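Local atomic coordinates of transmembrane protein (Bartonella henselae, PDB entry 3PAM), a protein that probably binds peptides for an ABC-type oligopeptide transport system, the chain being one domain of what is probably its solute-binding protein. Residues L26-D31 and R88-D93; W34-H37 and I43-R46; A112-K117 and I122-L127. One frame throughout, in Å; residues are numbered along the deposited sequence.

Contact 1 of 3, residues L26-D31 and R88-D93; sequences LSILFD and RISKTD
Ile28 and Ser90 lie 6.2 Å apart at their CA atoms, and Asp31 and Thr92 5.9 Å, so the C-terminal part of helix 20-29 and the residues after it run beside an irregular segment without forming a sheet. At the helix, Ser90 sends its CB toward Ile28, and its OG comes to 3.8 Å from Ile28 CA and 3.9 Å from Ile28 CG2, a van der Waals approach. Ile28 has CG2 anti to the backbone N (chi1 of CG1 -59°), which puts that methyl next to the hydroxyl. Further back along the helix, Ser27 OG only just reaches Ile89 CD1, at 4.5 Å.

Asp31 is the N-cap of helix 32-38, its OD1 accepting from the backbone N of Trp34, and this contact therefore spans the junction between two consecutive helices. Helix 99-111 packs against both segments, through Leu108 on Ile28 and Asn101 on Ser90 and Thr92.

The side chains of Asp31 and Thr92 cross at about a right angle. Methyl CG2 of Thr92 packs 3.7 Å from Asp31 CB, which carries the side-chain contact here. The position of Thr92 OG1 is itself unsure, so the very short hydrogen bond modelled from it to Asp31 OD1 is doubtful.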
# COMPACT_ATOMS: atom_id res chain seq x y z
N LEU A 26 0.44 -2.34 9.45
CA LEU A 26 1.00 -3.55 8.84
C LEU A 26 2.15 -3.21 7.91
O LEU A 26 3.13 -3.96 7.83
CB LEU A 26 -0.06 -4.38 8.10
CG LEU A 26 -1.20 -5.04 8.88
CD1 LEU A 26 -1.49 -6.42 8.36
CD2 LEU A 26 -0.97 -5.11 10.36
N SER A 27 2.01 -2.09 7.20
CA SER A 27 3.04 -1.55 6.34
C SER A 27 4.33 -1.32 7.12
O SER A 27 5.39 -1.72 6.69
CB SER A 27 2.58 -0.26 5.69
OG SER A 27 3.50 0.12 4.67
N ILE A 28 4.22 -0.69 8.28
CA ILE A 28 5.38 -0.48 9.13
C ILE A 28 6.00 -1.79 9.63
O ILE A 28 7.22 -1.93 9.70
CB ILE A 28 5.02 0.42 10.32
CG1 ILE A 28 4.50 1.77 9.81
CG2 ILE A 28 6.21 0.59 11.25
CD1 ILE A 28 4.00 2.70 10.90
N LEU A 29 5.15 -2.75 9.98
CA LEU A 29 5.58 -4.04 10.52
C LEU A 29 6.45 -4.84 9.56
O LEU A 29 7.22 -5.72 9.96
CB LEU A 29 4.36 -4.89 10.90
CG LEU A 29 3.71 -4.61 12.25
CD1 LEU A 29 2.27 -5.08 12.29
CD2 LEU A 29 4.52 -5.33 13.28
N PHE A 30 6.34 -4.55 8.28
CA PHE A 30 7.13 -5.25 7.32
C PHE A 30 8.51 -4.64 7.29
O PHE A 30 8.66 -3.41 7.20
CB PHE A 30 6.48 -5.24 5.94
CG PHE A 30 7.36 -5.77 4.86
CD1 PHE A 30 7.73 -7.11 4.85
CD2 PHE A 30 7.84 -4.92 3.87
CE1 PHE A 30 8.56 -7.61 3.84
CE2 PHE A 30 8.67 -5.40 2.84
CZ PHE A 30 9.03 -6.74 2.82
N ASP A 31 9.50 -5.53 7.39
CA ASP A 31 10.91 -5.22 7.46
C ASP A 31 11.57 -5.54 6.13
O ASP A 31 12.00 -6.68 5.89
CB ASP A 31 11.55 -6.05 8.59
CG ASP A 31 13.05 -5.87 8.69
OD1 ASP A 31 13.64 -5.29 7.76
OD2 ASP A 31 13.65 -6.29 9.71
N ARG A 88 8.92 9.70 4.70
CA ARG A 88 9.74 8.70 4.01
C ARG A 88 9.32 7.34 4.54
O ARG A 88 8.91 7.23 5.70
CB ARG A 88 11.24 8.95 4.24
N ILE A 89 9.37 6.31 3.71
CA ILE A 89 8.97 4.97 4.15
C ILE A 89 9.88 4.47 5.27
O ILE A 89 11.08 4.76 5.27
CB ILE A 89 8.92 3.94 2.98
CG1 ILE A 89 8.09 2.71 3.38
CG2 ILE A 89 10.33 3.54 2.47
CD1 ILE A 89 6.64 2.85 3.07
N SER A 90 9.29 3.76 6.24
CA SER A 90 10.01 3.28 7.42
C SER A 90 10.96 2.15 7.09
O SER A 90 10.64 1.23 6.31
CB SER A 90 9.03 2.84 8.52
OG SER A 90 8.54 1.53 8.30
N LYS A 91 12.14 2.24 7.69
CA LYS A 91 13.15 1.22 7.56
C LYS A 91 13.33 0.59 8.92
O LYS A 91 12.85 1.12 9.94
CB LYS A 91 14.46 1.83 7.06
N THR A 92 13.98 -0.57 8.95
CA THR A 92 14.27 -1.24 10.21
C THR A 92 15.78 -1.30 10.41
O THR A 92 16.54 -1.01 9.49
CB THR A 92 13.71 -2.66 10.25
OG1 THR A 92 14.39 -3.46 9.26
CG2 THR A 92 12.21 -2.67 10.00
N ASP A 93 16.19 -1.69 11.62
CA ASP A 93 17.60 -1.91 11.92
C ASP A 93 17.95 -3.40 11.89
O ASP A 93 18.01 -4.05 12.94
CB ASP A 93 17.97 -1.28 13.27

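Contact 2 of 3, residues W34-H37 and I43-R46; sequences WVNH and IYTR
Asn36 reaches from helix 32-38 to the backbone of Tyr44, and almost everything that passes between the two segments goes through its carboxamide. The CA atoms of Asn36 and Tyr44 are 6.5 Å apart, a gap bridged by a side chain whose CG stands anti to the backbone N. From there ND2 donates to the carbonyl O of Tyr44 over 2.9 Å, with an N-H...O angle of 156°. The donor sits above the carbonyl plane, 47° out of it, so the bond does not follow a lone pair, although the acceptor is only slightly tilted from the amide's own plane.

The close-packed part lies around this amide. While ND2 is engaged, OD1 is turned to the start of the tyrosine side chain, 3.4 Å from Tyr44 CB, and meets the ring obliquely; amide and ring planes are 33° apart. Asn36 is buried, and its backbone is also hydrogen-bonded to Asn42 in the connection between the segments.

Toward Ile43 the contact becomes loose. This residue is exposed, and its backbone N is 4.2 Å from Asn36 OD1, too far for a hydrogen bond. Its side chain instead folds back on its neighbour, with CG1 3.5 Å above one face of the Tyr44 ring and offset toward the rim. The ring itself leads away from the helix, meeting Phe40 edge-to-face and Tyr256 of strand 252-257.

The arrangement is a short helix-loop-strand connection into the edge strand 45-46 of the mixed sheet, where Thr45 pairs with His257. Because a side-chain amide donates to a main-chain carbonyl, the link carries no net charge and ties the carbonyl of Tyr44, just before that strand, to the helix, consistent with holding the strand's entry in place.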
# COMPACT_ATOMS: atom_id res chain seq x y z
N TRP A 34 15.57 -6.55 6.21
CA TRP A 34 15.82 -7.96 6.48
C TRP A 34 15.75 -8.73 5.17
O TRP A 34 16.69 -9.45 4.81
CB TRP A 34 14.82 -8.54 7.48
CG TRP A 34 15.24 -9.89 8.00
CD1 TRP A 34 15.95 -10.14 9.13
CD2 TRP A 34 15.00 -11.17 7.38
NE1 TRP A 34 16.17 -11.49 9.27
CE2 TRP A 34 15.59 -12.14 8.21
CE3 TRP A 34 14.33 -11.58 6.22
CZ2 TRP A 34 15.54 -13.51 7.92
CZ3 TRP A 34 14.29 -12.95 5.93
CH2 TRP A 34 14.89 -13.90 6.78
N VAL A 35 14.64 -8.57 4.46
CA VAL A 35 14.40 -9.24 3.18
C VAL A 35 15.49 -8.94 2.17
O VAL A 35 16.02 -9.85 1.52
CB VAL A 35 12.99 -8.87 2.61
CG1 VAL A 35 12.94 -9.01 1.09
CG2 VAL A 35 11.91 -9.73 3.26
N ASN A 36 15.84 -7.66 2.06
CA ASN A 36 16.81 -7.21 1.07
C ASN A 36 18.20 -7.78 1.30
O ASN A 36 18.90 -8.12 0.35
CB ASN A 36 16.86 -5.68 1.04
CG ASN A 36 17.25 -5.14 -0.31
OD1 ASN A 36 17.16 -5.84 -1.32
ND2 ASN A 36 17.69 -3.89 -0.34
N HIS A 37 18.59 -7.89 2.57
CA HIS A 37 19.91 -8.38 2.94
C HIS A 37 19.94 -9.90 3.05
O HIS A 37 20.96 -10.52 2.73
CB HIS A 37 20.39 -7.74 4.25
N ILE A 43 20.54 -6.16 -3.83
CA ILE A 43 20.47 -5.84 -5.26
C ILE A 43 19.21 -5.05 -5.54
O ILE A 43 19.03 -4.53 -6.65
CB ILE A 43 20.48 -7.11 -6.16
CG1 ILE A 43 19.12 -7.83 -6.14
CG2 ILE A 43 21.65 -8.04 -5.82
CD1 ILE A 43 18.86 -8.75 -7.32
N TYR A 44 18.33 -4.96 -4.55
CA TYR A 44 17.05 -4.28 -4.72
C TYR A 44 16.94 -2.95 -3.97
O TYR A 44 17.67 -2.68 -3.01
CB TYR A 44 15.88 -5.20 -4.38
CG TYR A 44 15.58 -6.23 -5.45
CD1 TYR A 44 15.16 -5.84 -6.72
CD2 TYR A 44 15.71 -7.60 -5.19
CE1 TYR A 44 14.88 -6.79 -7.71
CE2 TYR A 44 15.43 -8.55 -6.17
CZ TYR A 44 15.01 -8.14 -7.42
OH TYR A 44 14.73 -9.07 -8.39
N THR A 45 16.00 -2.17 -4.43
CA THR A 45 15.76 -0.86 -3.89
C THR A 45 14.26 -0.69 -3.54
O THR A 45 13.38 -1.03 -4.32
CB THR A 45 16.34 0.22 -4.85
OG1 THR A 45 16.35 1.49 -4.20
CG2 THR A 45 15.56 0.30 -6.11
N ARG A 46 14.00 -0.20 -2.35
CA ARG A 46 12.65 -0.05 -1.89
C ARG A 46 11.88 0.94 -2.71
O ARG A 46 12.33 2.03 -2.93
CB ARG A 46 12.64 0.42 -0.45
CG ARG A 46 11.26 0.67 0.08
CD ARG A 46 10.55 -0.58 0.40
NE ARG A 46 10.31 -0.65 1.81
CZ ARG A 46 9.13 -0.76 2.38
NH1 ARG A 46 8.02 -0.86 1.69
NH2 ARG A 46 9.07 -0.79 3.68

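Contact 3 of 3, residues A112-K117 and I122-L127; sequences AGFTKK and IAPNGL
Pro124 points its CD at the centre of one face of the Phe114 ring: CD is 3.8 Å from the centroid and only 9° off the ring normal, a CH-pi contact. Phe114 reaches this position with CG anti to its carbonyl carbon (chi1 -69°). At another part of the ring CE2 packs 3.7 Å from Ala123 CB, while CD2 approaches Ile122 O obliquely. The ring thus packs along the backbone of 122-124, with Leu109 of helix 99-111 and Val22 of helix 20-29 among its other neighbours.

The frame is a two-stranded antiparallel hairpin, 115-117 with 120-122, reached from helix 99-111 through the Schellman turn at Gly113. Thr115 and Ile122 are its hydrogen-bonded pair: Thr115 N donates to Ile122 O at 3.0 Å, nearly straight at 167°, and Ile122 N returns a bond to Thr115 O at 2.7 Å. On the side-chain face of this pair, Ile122 CG1 extends to Lys117 CB, 3.8 Å away.

Gly113 has a positive phi, as that motif requires, and its O rests 3.5 Å from Pro124 CA. Beyond the hairpin a type I turn runs from Ala123 to Gly126, and Asn125 OD1 accepts from Leu127 N at 2.8 Å, forming an Asx turn.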
# COMPACT_ATOMS: atom_id res chain seq x y z
N ALA A 112 -7.04 2.05 16.48
CA ALA A 112 -7.99 1.48 15.56
C ALA A 112 -8.91 0.47 16.22
O ALA A 112 -9.75 -0.14 15.57
CB ALA A 112 -7.26 0.84 14.40
N GLY A 113 -8.76 0.28 17.53
CA GLY A 113 -9.65 -0.61 18.25
C GLY A 113 -9.14 -2.01 18.48
O GLY A 113 -9.88 -2.87 18.99
N PHE A 114 -7.88 -2.26 18.14
CA PHE A 114 -7.33 -3.61 18.25
C PHE A 114 -6.74 -3.91 19.63
O PHE A 114 -6.14 -3.05 20.27
CB PHE A 114 -6.35 -3.90 17.12
CG PHE A 114 -7.02 -4.01 15.79
CD1 PHE A 114 -7.45 -2.87 15.13
CD2 PHE A 114 -7.25 -5.25 15.21
CE1 PHE A 114 -8.09 -2.97 13.91
CE2 PHE A 114 -7.89 -5.37 13.99
CZ PHE A 114 -8.32 -4.23 13.33
N THR A 115 -6.95 -5.14 20.07
CA THR A 115 -6.54 -5.57 21.39
C THR A 115 -5.94 -6.95 21.27
O THR A 115 -5.93 -7.55 20.19
CB THR A 115 -7.75 -5.65 22.37
OG1 THR A 115 -8.73 -6.54 21.85
CG2 THR A 115 -8.36 -4.30 22.59
N LYS A 116 -5.46 -7.47 22.39
CA LYS A 116 -4.91 -8.81 22.35
C LYS A 116 -5.67 -9.72 23.28
O LYS A 116 -5.98 -9.33 24.41
CB LYS A 116 -3.44 -8.77 22.72
CG LYS A 116 -2.58 -8.09 21.70
CD LYS A 116 -1.76 -9.13 21.04
CE LYS A 116 -0.34 -9.05 21.49
NZ LYS A 116 0.30 -10.37 21.31
N LYS A 117 -6.02 -10.91 22.76
CA LYS A 117 -6.49 -12.01 23.57
C LYS A 117 -5.65 -13.28 23.38
O LYS A 117 -5.50 -13.80 22.26
CB LYS A 117 -7.93 -12.36 23.26
CG LYS A 117 -8.54 -13.20 24.36
CD LYS A 117 -9.32 -14.41 23.85
CE LYS A 117 -10.40 -14.06 22.84
NZ LYS A 117 -11.67 -14.78 23.18
N ILE A 122 -6.70 -9.03 18.02
CA ILE A 122 -8.12 -9.17 17.86
C ILE A 122 -8.71 -7.85 17.42
O ILE A 122 -8.34 -6.80 17.94
CB ILE A 122 -8.75 -9.60 19.21
CG1 ILE A 122 -8.13 -10.92 19.71
CG2 ILE A 122 -10.26 -9.72 19.12
CD1 ILE A 122 -8.69 -12.16 19.04
N ALA A 123 -9.63 -7.92 16.46
CA ALA A 123 -10.35 -6.75 15.95
C ALA A 123 -11.35 -6.24 16.97
O ALA A 123 -11.73 -6.98 17.88
CB ALA A 123 -11.06 -7.09 14.66
N PRO A 124 -11.80 -4.99 16.81
CA PRO A 124 -12.79 -4.41 17.72
C PRO A 124 -14.05 -5.25 17.82
O PRO A 124 -14.79 -5.14 18.81
CB PRO A 124 -13.10 -3.04 17.08
CG PRO A 124 -12.38 -3.02 15.73
CD PRO A 124 -11.25 -3.98 15.89
N ASN A 125 -14.28 -6.11 16.82
CA ASN A 125 -15.45 -6.99 16.78
C ASN A 125 -15.18 -8.36 17.39
O ASN A 125 -16.01 -9.28 17.28
CB ASN A 125 -15.96 -7.13 15.35
CG ASN A 125 -14.91 -7.67 14.41
OD1 ASN A 125 -14.16 -8.59 14.76
ND2 ASN A 125 -14.85 -7.11 13.21
N GLY A 126 -14.02 -8.51 18.01
CA GLY A 126 -13.63 -9.79 18.60
C GLY A 126 -13.07 -10.85 17.65
O GLY A 126 -12.53 -11.86 18.10
N LEU A 127 -13.20 -10.63 16.34
CA LEU A 127 -12.63 -11.60 15.38
C LEU A 127 -11.10 -11.54 15.43
O LEU A 127 -10.53 -10.47 15.64
CB LEU A 127 -13.16 -11.35 13.97

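Overall arrangement
Along the chain, contact 2 falls between the segments of contact 1, and contact 3 follows both. Contacts 1 and 2 are neighbours on one side of the chain's centre, with centres 12 Å apart and Ile89 CG1 packing 3.6 Å from Arg46 NH2; they join consecutive helices 20-29 and 32-38 to the edge of the mixed sheet, bordered by strand 252-257, in a domain related to family 5 solute-binding proteins. Contact 3, a peripheral hairpin, has its centre about 22 Å from the chain's and contact 1's and about 32 Å from contact 2's. Helix 20-29 supplies one segment of contact 1 and touches contact 3 through Val22; helix 99-111 packs against contact 1 and leads into contact 3.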